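Local coordinates for penicillin-binding protein 1A (Mycobacterium tuberculosis, PDB 5CXW) that builds the cell wall by making and cross-linking peptidoglycan, here represented by its penicillin-sensitive transpeptidase part with penicillin V bound, at residues R9-E14 with V33-D38; A44-V49 with A76-D81; A103-L108 with K260-N265; M214-A219 with G225-P230. All blocks are in the same frame, centred on the assembly; numbering follows the deposited sequence. Where two conformers were deposited one is given.

Contact 1 (R9-E14 with V33-D38); sequences RQVTRE and VTTTID
V11 carries one side of this contact alone, giving one methyl to V33 and the other to T35. The arrangement is a helix laid on an edge strand: V11 lies on helix 2-19, and V33 and T35 belong to strand 32-35, an edge strand of a small three-stranded antiparallel sheet. Two positions apart on the strand, they meet the valine differently. V33 and V11 reach toward each other tip to tip, with V11 CG1 4.0 Å from V33 CG1. T35 instead crosses V11 at about a right angle, and T35 CG2 comes to 3.8 Å from V11 CG2. V11 can serve both because its CG1 is anti to the backbone N (chi1 171°) while CG2 lies beside that nitrogen. The meeting surface is purely apolar and small, 97 Å² in all. A polar tie to the same sheet comes from E14, whose OE1 accepts from F232 N and OE2 from V233 N, where the chain enters strand 233-237. T35 keeps its methyl for the valine and turns its hydroxyl to its own chain, where OG1 of T35 accepts from I37 N at 3.3 Å and closes an ST turn.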
loop_
_atom_site.group_PDB
_atom_site.type_symbol
_atom_site.label_atom_id
_atom_site.label_comp_id
_atom_site.label_asym_id
_atom_site.label_seq_id
_atom_site.Cartn_x
_atom_site.Cartn_y
_atom_site.Cartn_z
ATOM N N ARG A 9 17.503 5.524 10.951
ATOM C CA ARG A 9 17.898 6.231 9.755
ATOM C C ARG A 9 16.774 7.141 9.250
ATOM O O ARG A 9 17.015 8.253 8.811
ATOM C CB ARG A 9 18.381 5.267 8.643
ATOM C CG ARG A 9 19.844 4.851 8.833
ATOM C CD ARG A 9 20.261 3.527 8.181
ATOM N NE ARG A 9 20.033 3.432 6.729
ATOM C CZ ARG A 9 20.356 2.370 5.964
ATOM N NH1 ARG A 9 20.090 2.370 4.649
ATOM N NH2 ARG A 9 20.933 1.285 6.490
ATOM N N GLN A 10 15.544 6.665 9.315
ATOM C CA GLN A 10 14.405 7.513 8.929
ATOM C C GLN A 10 14.114 8.630 9.910
ATOM O O GLN A 10 13.753 9.730 9.527
ATOM C CB GLN A 10 13.152 6.674 8.725
ATOM C CG GLN A 10 13.192 5.713 7.546
ATOM C CD GLN A 10 13.479 6.467 6.278
ATOM O OE1 GLN A 10 12.828 7.432 5.974
ATOM N NE2 GLN A 10 14.517 6.064 5.576
ATOM N N VAL A 11 14.306 8.374 11.190
ATOM C CA VAL A 11 14.161 9.408 12.187
ATOM C C VAL A 11 15.199 10.527 11.991
ATOM O O VAL A 11 14.871 11.698 12.039
ATOM C CB VAL A 11 14.250 8.808 13.628
ATOM C CG1 VAL A 11 14.316 9.919 14.705
ATOM C CG2 VAL A 11 13.075 7.912 13.933
ATOM N N THR A 12 16.460 10.146 11.776
ATOM C CA THR A 12 17.508 11.103 11.504
ATOM C C THR A 12 17.210 11.958 10.300
ATOM O O THR A 12 17.322 13.188 10.360
ATOM C CB THR A 12 18.833 10.423 11.275
ATOM O OG1 THR A 12 19.183 9.730 12.465
ATOM C CG2 THR A 12 19.934 11.429 10.944
ATOM N N ARG A 13 16.785 11.318 9.220
ATOM C CA ARG A 13 16.447 12.024 8.002
ATOM C C ARG A 13 15.371 13.060 8.298
ATOM O O ARG A 13 15.458 14.197 7.861
ATOM C CB ARG A 13 15.952 11.018 6.947
ATOM C CG ARG A 13 15.888 11.494 5.504
ATOM C CD ARG A 13 14.877 10.670 4.642
ATOM N NE ARG A 13 13.622 11.392 4.753
ATOM C CZ ARG A 13 12.638 11.206 5.654
ATOM N NH1 ARG A 13 12.567 10.179 6.557
ATOM N NH2 ARG A 13 11.644 12.088 5.623
ATOM N N GLU A 14 14.358 12.669 9.042
ATOM C CA GLU A 14 13.235 13.591 9.328
ATOM C C GLU A 14 13.666 14.768 10.252
ATOM O O GLU A 14 13.239 15.924 10.082
ATOM C CB GLU A 14 12.102 12.804 9.966
ATOM C CG GLU A 14 10.833 13.590 10.167
ATOM C CD GLU A 14 9.696 12.700 10.625
ATOM O OE1 GLU A 14 9.507 11.622 10.036
ATOM O OE2 GLU A 14 8.960 13.033 11.534
ATOM N N VAL A 33 14.312 12.278 21.649
ATOM C CA VAL A 33 13.354 12.117 20.543
ATOM C C VAL A 33 12.373 11.009 20.902
ATOM O O VAL A 33 12.770 9.969 21.436
ATOM C CB VAL A 33 14.073 11.767 19.242
ATOM C CG1 VAL A 33 13.071 11.589 18.086
ATOM C CG2 VAL A 33 15.152 12.805 18.936
ATOM N N THR A 34 11.095 11.297 20.772
ATOM C CA THR A 34 10.056 10.298 20.897
ATOM C C THR A 34 9.582 9.982 19.484
ATOM O O THR A 34 9.229 10.866 18.736
ATOM C CB THR A 34 8.866 10.846 21.713
ATOM O OG1 THR A 34 9.325 11.317 23.010
ATOM C CG2 THR A 34 7.846 9.756 21.962
ATOM N N THR A 35 9.596 8.708 19.120
ATOM C CA THR A 35 9.169 8.317 17.804
ATOM C C THR A 35 7.730 7.920 17.866
ATOM O O THR A 35 7.130 7.743 18.913
ATOM C CB THR A 35 9.981 7.157 17.182
ATOM O OG1 THR A 35 9.553 5.945 17.803
ATOM C CG2 THR A 35 11.475 7.343 17.293
ATOM N N THR A 36 7.180 7.727 16.668
ATOM C CA THR A 36 5.787 7.317 16.518
ATOM C C THR A 36 5.570 5.810 16.635
ATOM O O THR A 36 4.423 5.354 16.681
ATOM C CB THR A 36 5.285 7.733 15.136
ATOM O OG1 THR A 36 6.180 7.260 14.123
ATOM C CG2 THR A 36 5.138 9.227 15.001
ATOM N N ILE A 37 6.658 5.050 16.577
ATOM C CA ILE A 37 6.578 3.619 16.575
ATOM C C ILE A 37 5.774 3.115 17.797
ATOM O O ILE A 37 5.949 3.601 18.919
ATOM C CB ILE A 37 7.989 2.980 16.528
ATOM C CG1 ILE A 37 8.766 3.426 15.267
ATOM C CG2 ILE A 37 7.851 1.473 16.570
ATOM C CD1 ILE A 37 8.156 2.988 13.941
ATOM N N ASP A 38 4.870 2.169 17.565
ATOM C CA ASP A 38 4.127 1.499 18.616
ATOM C C ASP A 38 4.792 0.156 18.843
ATOM O O ASP A 38 4.784 -0.696 17.957
ATOM C CB ASP A 38 2.669 1.341 18.192
ATOM C CG ASP A 38 1.833 0.566 19.196
ATOM O OD1 ASP A 38 2.316 0.178 20.218
ATOM O OD2 ASP A 38 0.681 0.294 18.943
#

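Contact 2 (A44-V49 with A76-D81); sequences AAEKAV and AYYGGD
V49 and A45, one turn apart on helix 39-53, point their side chains at Y78 and A76 of strand 74-78, with E46 touching the tyrosine from beside them. The ring contact of V49 with Y78 is the main one. V49 CG2 stands over one face of the phenol, 4.2 Å from the ring centroid and 22° off the normal, a CH-pi contact displaced toward the rim. The other methyl reaches the far end of the ring: V49 CG1 is 3.6 Å from Y78 CE2 and 3.7 Å from Y78 CZ. Y78 reaches toward the helix, meeting V49 from the opposite direction, its chi1 of 179° extending CG directly away from the backbone N. On the opposite face of the phenol the chain folds back, bringing G80 N 3.5 Å above the ring plane. The ring is thus clasped between the helix and its own following turn.

Strand 74-78 is an outer strand of the five-stranded antiparallel sheet central to the transpeptidase fold. Helix 39-53 runs over it at 34° to the strand, axes 8.4 Å apart, and is itself flanked by helix 343-356, on which A48 packs.

The remaining contacts are apolar. A45 CB meets A76 CB at 4.3 Å, the small pair letting helix and strand approach closely. E46 adds only the foot of its chain, CG lying obliquely to the Y78 ring, 4.2 Å from Y78 CD1. Its polar end turns elsewhere: OE2 is hydrogen-bonded to NE2 of Q42, whose OE1 in turn takes the backbone NH of Y77.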
loop_
_atom_site.group_PDB
_atom_site.type_symbol
_atom_site.label_atom_id
_atom_site.label_comp_id
_atom_site.label_asym_id
_atom_site.label_seq_id
_atom_site.Cartn_x
_atom_site.Cartn_y
_atom_site.Cartn_z
ATOM N N ALA A 44 4.785 -7.122 16.441
ATOM C CA ALA A 44 3.894 -7.988 15.616
ATOM C C ALA A 44 4.444 -8.087 14.201
ATOM O O ALA A 44 4.485 -9.208 13.615
ATOM C CB ALA A 44 2.456 -7.468 15.594
ATOM N N ALA A 45 4.925 -6.979 13.656
ATOM C CA ALA A 45 5.462 -6.997 12.277
ATOM C C ALA A 45 6.723 -7.834 12.210
ATOM O O ALA A 45 6.866 -8.659 11.291
ATOM C CB ALA A 45 5.782 -5.589 11.773
ATOM N N GLU A 46 7.652 -7.602 13.153
ATOM C CA GLU A 46 8.910 -8.339 13.191
ATOM C C GLU A 46 8.706 -9.847 13.372
ATOM O O GLU A 46 9.337 -10.671 12.659
ATOM C CB GLU A 46 9.864 -7.756 14.252
ATOM C CG GLU A 46 10.353 -6.362 13.893
ATOM C CD GLU A 46 11.398 -5.763 14.835
ATOM O OE1 GLU A 46 12.067 -6.526 15.571
ATOM O OE2 GLU A 46 11.606 -4.531 14.831
ATOM N N LYS A 47 7.814 -10.204 14.277
ATOM C CA LYS A 47 7.447 -11.595 14.477
ATOM C C LYS A 47 6.846 -12.266 13.234
ATOM O O LYS A 47 7.150 -13.446 12.933
ATOM C CB LYS A 47 6.465 -11.716 15.636
ATOM C CG LYS A 47 6.128 -13.148 15.939
ATOM C CD LYS A 47 5.145 -13.282 17.127
ATOM C CE LYS A 47 4.448 -14.673 17.146
ATOM N NZ LYS A 47 4.104 -15.362 15.830
ATOM N N ALA A 48 5.968 -11.526 12.553
ATOM C CA ALA A 48 5.292 -12.050 11.380
ATOM C C ALA A 48 6.307 -12.295 10.265
ATOM O O ALA A 48 6.297 -13.369 9.622
ATOM C CB ALA A 48 4.256 -11.091 10.899
ATOM N N VAL A 49 7.188 -11.324 10.039
ATOM C CA VAL A 49 8.204 -11.485 8.994
ATOM C C VAL A 49 9.096 -12.693 9.317
ATOM O O VAL A 49 9.354 -13.509 8.422
ATOM C CB VAL A 49 9.077 -10.224 8.788
ATOM C CG1 VAL A 49 10.274 -10.468 7.846
ATOM C CG2 VAL A 49 8.251 -9.098 8.246
ATOM N N ALA A 76 4.588 0.969 12.669
ATOM C CA ALA A 76 5.445 -0.181 12.512
ATOM C C ALA A 76 6.195 -0.008 11.200
ATOM O O ALA A 76 5.648 0.480 10.230
ATOM C CB ALA A 76 4.638 -1.469 12.459
ATOM N N TYR A 77 7.434 -0.438 11.192
ATOM C CA TYR A 77 8.327 -0.225 10.043
ATOM C C TYR A 77 9.427 -1.280 10.064
ATOM O O TYR A 77 10.318 -1.274 10.962
ATOM C CB TYR A 77 8.959 1.179 10.134
ATOM C CG TYR A 77 9.749 1.626 8.925
ATOM C CD1 TYR A 77 9.120 2.257 7.867
ATOM C CD2 TYR A 77 11.134 1.401 8.833
ATOM C CE1 TYR A 77 9.816 2.695 6.764
ATOM C CE2 TYR A 77 11.837 1.836 7.740
ATOM C CZ TYR A 77 11.165 2.491 6.707
ATOM O OH TYR A 77 11.873 2.910 5.653
ATOM N N TYR A 78 9.323 -2.203 9.100
ATOM C CA TYR A 78 10.282 -3.214 8.888
ATOM C C TYR A 78 10.796 -3.045 7.465
ATOM O O TYR A 78 10.056 -3.298 6.498
ATOM C CB TYR A 78 9.647 -4.605 9.082
ATOM C CG TYR A 78 10.688 -5.708 8.838
ATOM C CD1 TYR A 78 11.552 -6.145 9.840
ATOM C CD2 TYR A 78 10.857 -6.241 7.570
ATOM C CE1 TYR A 78 12.517 -7.131 9.583
ATOM C CE2 TYR A 78 11.797 -7.198 7.308
ATOM C CZ TYR A 78 12.628 -7.640 8.305
ATOM O OH TYR A 78 13.571 -8.607 7.980
ATOM N N GLY A 79 12.046 -2.649 7.314
ATOM C CA GLY A 79 12.665 -2.597 5.967
ATOM C C GLY A 79 13.736 -3.640 5.718
ATOM O O GLY A 79 14.333 -3.658 4.648
ATOM N N GLY A 80 13.986 -4.496 6.701
ATOM C CA GLY A 80 15.089 -5.428 6.618
ATOM C C GLY A 80 15.671 -5.671 8.001
ATOM O O GLY A 80 15.371 -4.956 8.959
ATOM N N ASP A 81 16.501 -6.699 8.117
ATOM C CA ASP A 81 17.119 -7.015 9.421
ATOM C C ASP A 81 18.544 -6.496 9.576
ATOM O O ASP A 81 19.179 -6.793 10.581
ATOM C CB ASP A 81 17.087 -8.521 9.693
ATOM C CG ASP A 81 15.792 -8.968 10.369
ATOM O OD1 ASP A 81 15.630 -8.785 11.617
ATOM O OD2 ASP A 81 14.950 -9.527 9.637
#

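Contact 3 (A103-L108 with K260-N265); sequences ALVAAL and KAVADN
L108 and V262 bring the backbones of helices 100-109 and 260-270 nearest, their CA atoms 5.8 Å apart, where the two short segments run at 138° to each other with axes 9.5 Å apart. V262 is wedged between V105 and L108, one turn apart on the other helix. V262 CG1 sits 3.7 Å from L108 CB and 4.2 Å from V105 CG1, and V262 CG2 also lies against the start of the leucine. Further out, L108 straddles N265: both its methyls, CD1 and CD2, are 4.1 Å from N265 CB, the two side chains crossing obliquely. N265 thus gives the interface only its methylene. The amide is turned back along its own helix (chi1 -86°), and N265 ND2 donates to A261 O at 2.9 Å in a nearly straight bond of 164°. That carbonyl also accepts from N265 N, and the two donors approach it from opposite faces of its plane. The amide has further partners in T368 O and the backbone NH of G375, which ties helix 260-270 to the segment after helix 343-356. Helix 100-109 begins just after S97, the probable acyl-ester serine, and packs also on helices 152-161 and 165-176. A helix following the serine and enclosed by others is characteristic of the helical part of penicillin-binding proteins and serine beta-lactamases.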
loop_
_atom_site.group_PDB
_atom_site.type_symbol
_atom_site.label_atom_id
_atom_site.label_comp_id
_atom_site.label_asym_id
_atom_site.label_seq_id
_atom_site.Cartn_x
_atom_site.Cartn_y
_atom_site.Cartn_z
ATOM N N ALA A 103 -7.127 3.508 -9.728
ATOM C CA ALA A 103 -8.044 3.607 -10.860
ATOM C C ALA A 103 -9.480 3.694 -10.385
ATOM O O ALA A 103 -10.320 4.401 -10.938
ATOM C CB ALA A 103 -7.879 2.486 -11.845
ATOM N N LEU A 104 -9.807 2.963 -9.339
ATOM C CA LEU A 104 -11.168 3.036 -8.796
ATOM C C LEU A 104 -11.473 4.374 -8.150
ATOM O O LEU A 104 -12.550 4.972 -8.366
ATOM C CB LEU A 104 -11.372 1.891 -7.826
ATOM C CG LEU A 104 -12.779 1.740 -7.263
ATOM C CD1 LEU A 104 -13.875 1.636 -8.288
ATOM C CD2 LEU A 104 -12.850 0.557 -6.326
ATOM N N VAL A 105 -10.485 4.914 -7.425
ATOM C CA VAL A 105 -10.612 6.274 -6.945
ATOM C C VAL A 105 -10.925 7.221 -8.082
ATOM O O VAL A 105 -11.867 8.036 -8.010
ATOM C CB VAL A 105 -9.354 6.792 -6.188
ATOM C CG1 VAL A 105 -9.483 8.244 -5.860
ATOM C CG2 VAL A 105 -9.136 6.019 -4.880
ATOM N N ALA A 106 -10.105 7.163 -9.119
ATOM C CA ALA A 106 -10.259 8.068 -10.252
ATOM C C ALA A 106 -11.652 7.963 -10.896
ATOM O O ALA A 106 -12.255 8.982 -11.262
ATOM C CB ALA A 106 -9.229 7.774 -11.322
ATOM N N ALA A 107 -12.118 6.728 -11.041
ATOM C CA ALA A 107 -13.398 6.474 -11.634
ATOM C C ALA A 107 -14.514 7.105 -10.808
ATOM O O ALA A 107 -15.427 7.803 -11.313
ATOM C CB ALA A 107 -13.622 4.987 -11.768
ATOM N N LEU A 108 -14.510 6.816 -9.518
ATOM C CA LEU A 108 -15.543 7.300 -8.632
ATOM C C LEU A 108 -15.560 8.831 -8.635
ATOM O O LEU A 108 -16.625 9.437 -8.594
ATOM C CB LEU A 108 -15.328 6.764 -7.220
ATOM C CG LEU A 108 -15.623 5.277 -7.064
ATOM C CD1 LEU A 108 -14.897 4.727 -5.848
ATOM C CD2 LEU A 108 -17.068 5.059 -6.866
ATOM N N LYS A 260 -14.852 12.137 0.775
ATOM C CA LYS A 260 -15.301 11.106 1.698
ATOM C C LYS A 260 -16.157 10.048 1.016
ATOM O O LYS A 260 -15.997 8.843 1.267
ATOM C CB LYS A 260 -16.074 11.751 2.843
ATOM C CG LYS A 260 -16.781 10.730 3.770
ATOM C CD LYS A 260 -17.306 11.352 5.030
ATOM C CE LYS A 260 -18.097 10.397 5.915
ATOM N NZ LYS A 260 -17.354 9.199 6.332
ATOM N N ALA A 261 -17.134 10.490 0.211
ATOM C CA ALA A 261 -18.061 9.548 -0.424
ATOM C C ALA A 261 -17.296 8.592 -1.353
ATOM O O ALA A 261 -17.609 7.379 -1.404
ATOM C CB ALA A 261 -19.187 10.240 -1.147
ATOM N N VAL A 262 -16.291 9.121 -2.040
ATOM C CA VAL A 262 -15.454 8.309 -2.889
ATOM C C VAL A 262 -14.661 7.324 -2.062
ATOM O O VAL A 262 -14.651 6.087 -2.361
ATOM C CB VAL A 262 -14.526 9.197 -3.762
ATOM C CG1 VAL A 262 -13.454 8.351 -4.423
ATOM C CG2 VAL A 262 -15.329 9.921 -4.779
ATOM N N ALA A 263 -13.950 7.809 -1.073
ATOM C CA ALA A 263 -13.091 6.933 -0.290
ATOM C C ALA A 263 -13.915 5.799 0.365
ATOM O O ALA A 263 -13.483 4.643 0.395
ATOM C CB ALA A 263 -12.411 7.718 0.782
ATOM N N ASP A 264 -15.081 6.125 0.895
ATOM C CA ASP A 264 -15.922 5.142 1.613
ATOM C C ASP A 264 -16.491 4.069 0.645
ATOM O O ASP A 264 -16.714 2.912 1.043
ATOM C CB ASP A 264 -17.006 5.852 2.418
ATOM C CG ASP A 264 -16.411 6.716 3.590
ATOM O OD1 ASP A 264 -15.189 6.555 3.951
ATOM O OD2 ASP A 264 -17.196 7.495 4.151
ATOM N N ASN A 265 -16.729 4.445 -0.614
ATOM C CA ASN A 265 -17.094 3.474 -1.645
ATOM C C ASN A 265 -15.916 2.555 -2.021
ATOM O O ASN A 265 -16.108 1.326 -2.252
ATOM C CB ASN A 265 -17.689 4.120 -2.900
ATOM C CG ASN A 265 -19.172 4.335 -2.773
ATOM O OD1 ASN A 265 -19.953 3.425 -3.012
ATOM N ND2 ASN A 265 -19.583 5.523 -2.425
#

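Contact 4 (M214-A219 with G225-P230); sequences MASAYA and GIYHPP
A chi1 of 174° carries S216 OG away from its own backbone N and out against the ring of P230, and a similar 166° in Y227 swings its phenol alongside. S216 lies on helix 211-222; its OG is 3.4 Å from P230 CG, and the serine CB follows at 3.7 Å from the same atom. Y227 meets the hydroxyl with its edge: S216 OG is near the ring plane, 3.9 Å from Y227 CE1. P229 N lies over one face of that ring, toward its rim, and the tyrosine also makes a cation-pi contact with R257, beside strand 255-256, to which strand 226-227 pairs. The helix also packs on the central sheet, S216 and A219 both touching I67 of strand 60-67. Contact 4 therefore joins this helix of the transpeptidase domain to the strand and the P229-P230 pair that follow it.

No direct hydrogen bond spans the gap; two waters do. One lies 2.8 Å from S216 OG and donates to H228 O at 2.7 Å. The second accepts from H228 N at 3.1 Å and makes a weak bond to S216 O. Both backbone polar atoms of H228 are thus served by water on the side facing the helix. The serine finds only carbon at the proline and the tyrosine edge, and the nearby water gives its buried hydroxyl the polar partner that they cannot.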
loop_
_atom_site.group_PDB
_atom_site.type_symbol
_atom_site.label_atom_id
_atom_site.label_comp_id
_atom_site.label_asym_id
_atom_site.label_seq_id
_atom_site.Cartn_x
_atom_site.Cartn_y
_atom_site.Cartn_z
ATOM N N MET A 214 2.517 3.143 -0.309
ATOM C CA MET A 214 1.271 2.352 -0.379
ATOM C C MET A 214 0.514 2.374 0.988
ATOM O O MET A 214 -0.697 2.567 1.028
ATOM C CB MET A 214 1.537 0.911 -0.812
ATOM C CG MET A 214 1.994 0.779 -2.258
ATOM S SD MET A 214 0.779 1.370 -3.457
ATOM C CE MET A 214 -0.419 0.070 -3.342
ATOM N N ALA A 215 1.257 2.240 2.095
ATOM C CA ALA A 215 0.634 2.290 3.392
ATOM C C ALA A 215 -0.013 3.646 3.624
ATOM O O ALA A 215 -1.164 3.747 4.135
ATOM C CB ALA A 215 1.634 1.988 4.495
ATOM N N SER A 216 0.698 4.692 3.216
ATOM C CA SER A 216 0.202 6.066 3.391
ATOM C C SER A 216 -1.020 6.327 2.538
ATOM O O SER A 216 -2.025 6.919 3.012
ATOM C CB SER A 216 1.327 7.039 3.055
ATOM O OG SER A 216 0.885 8.391 3.059
ATOM N N ALA A 217 -0.983 5.965 1.252
ATOM C CA ALA A 217 -2.121 6.189 0.379
ATOM C C ALA A 217 -3.380 5.433 0.832
ATOM O O ALA A 217 -4.502 5.967 0.779
ATOM C CB ALA A 217 -1.767 5.860 -1.095
ATOM N N TYR A 218 -3.207 4.203 1.257
ATOM C CA TYR A 218 -4.336 3.403 1.788
ATOM C C TYR A 218 -4.821 3.992 3.148
ATOM O O TYR A 218 -6.029 4.007 3.442
ATOM C CB TYR A 218 -3.978 1.952 1.909
ATOM C CG TYR A 218 -4.086 1.111 0.671
ATOM C CD1 TYR A 218 -3.548 1.534 -0.561
ATOM C CD2 TYR A 218 -4.687 -0.153 0.703
ATOM C CE1 TYR A 218 -3.615 0.718 -1.690
ATOM C CE2 TYR A 218 -4.705 -0.976 -0.380
ATOM C CZ TYR A 218 -4.170 -0.547 -1.581
ATOM O OH TYR A 218 -4.201 -1.364 -2.727
ATOM N N ALA A 219 -3.895 4.614 3.921
ATOM C CA ALA A 219 -4.301 5.352 5.148
ATOM C C ALA A 219 -5.269 6.491 4.799
ATOM O O ALA A 219 -6.246 6.731 5.498
ATOM C CB ALA A 219 -3.090 5.803 5.931
ATOM N N GLY A 225 -10.625 9.806 3.093
ATOM C CA GLY A 225 -10.080 10.723 2.094
ATOM C C GLY A 225 -9.181 11.797 2.636
ATOM O O GLY A 225 -8.702 12.625 1.860
ATOM N N ILE A 226 -8.915 11.771 3.942
ATOM C CA ILE A 226 -8.045 12.778 4.601
ATOM C C ILE A 226 -6.625 12.210 4.650
ATOM O O ILE A 226 -6.416 11.121 5.164
ATOM C CB ILE A 226 -8.543 13.162 5.979
ATOM C CG1 ILE A 226 -9.957 13.781 5.873
ATOM C CG2 ILE A 226 -7.554 14.111 6.650
ATOM C CD1 ILE A 226 -10.623 14.126 7.185
ATOM N N TYR A 227 -5.688 12.971 4.052
ATOM C CA TYR A 227 -4.305 12.670 3.962
ATOM C C TYR A 227 -3.534 13.389 5.053
ATOM O O TYR A 227 -3.781 14.597 5.346
ATOM C CB TYR A 227 -3.769 13.136 2.584
ATOM C CG TYR A 227 -2.269 13.185 2.477
ATOM C CD1 TYR A 227 -1.531 12.035 2.364
ATOM C CD2 TYR A 227 -1.583 14.386 2.579
ATOM C CE1 TYR A 227 -0.141 12.087 2.243
ATOM C CE2 TYR A 227 -0.204 14.428 2.470
ATOM C CZ TYR A 227 0.493 13.274 2.294
ATOM O OH TYR A 227 1.891 13.420 2.262
ATOM N N HIS A 228 -2.569 12.642 5.656
ATOM C CA HIS A 228 -1.559 13.202 6.571
ATOM C C HIS A 228 -0.205 12.737 6.138
ATOM O O HIS A 228 -0.008 11.553 5.955
ATOM C CB HIS A 228 -1.795 12.789 8.043
ATOM C CG HIS A 228 -3.158 13.085 8.594
ATOM N ND1 HIS A 228 -3.457 14.241 9.276
ATOM C CD2 HIS A 228 -4.300 12.359 8.587
ATOM C CE1 HIS A 228 -4.724 14.210 9.668
ATOM N NE2 HIS A 228 -5.247 13.074 9.265
ATOM N N PRO A 229 0.780 13.646 6.022
ATOM C CA PRO A 229 2.135 13.195 5.635
ATOM C C PRO A 229 2.687 12.163 6.616
ATOM O O PRO A 229 2.545 12.330 7.840
ATOM C CB PRO A 229 2.981 14.482 5.682
ATOM C CG PRO A 229 1.980 15.537 5.432
ATOM C CD PRO A 229 0.710 15.127 6.115
ATOM N N PRO A 230 3.248 11.083 6.096
ATOM C CA PRO A 230 3.803 10.096 7.027
ATOM C C PRO A 230 4.970 10.671 7.801
ATOM O O PRO A 230 5.753 11.431 7.241
ATOM C CB PRO A 230 4.262 8.926 6.136
ATOM C CG PRO A 230 3.738 9.184 4.821
ATOM C CD PRO A 230 3.228 10.604 4.712
HETATM O O HOH W 1 -2.769 9.580 4.953
HETATM O O HOH W 2 -0.213 8.875 5.540
#

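In the fold
The four contacts form two touching pairs. Contacts 1 and 2 share a border where Q10 CG lies 3.6 Å from Y77 OH and I37 CD1 lies 4.3 Å from Y77 CB; strand 32-35 is followed in the chain by helix 39-53, after a short turn. Contact 4 is nested in the loop closed by contact 3, and the two meet where A263 CB is 3.6 Å from G225 N. Contacts 2 and 3 lie on opposite sides of the chain's centre, their own centres about 31 Å apart. None belongs to the penicillin V pocket, but contacts 3 and 4 connect to the surroundings of S97: helix 100-109 follows it, and Y218 OH is hydrogen-bonded to S98 O.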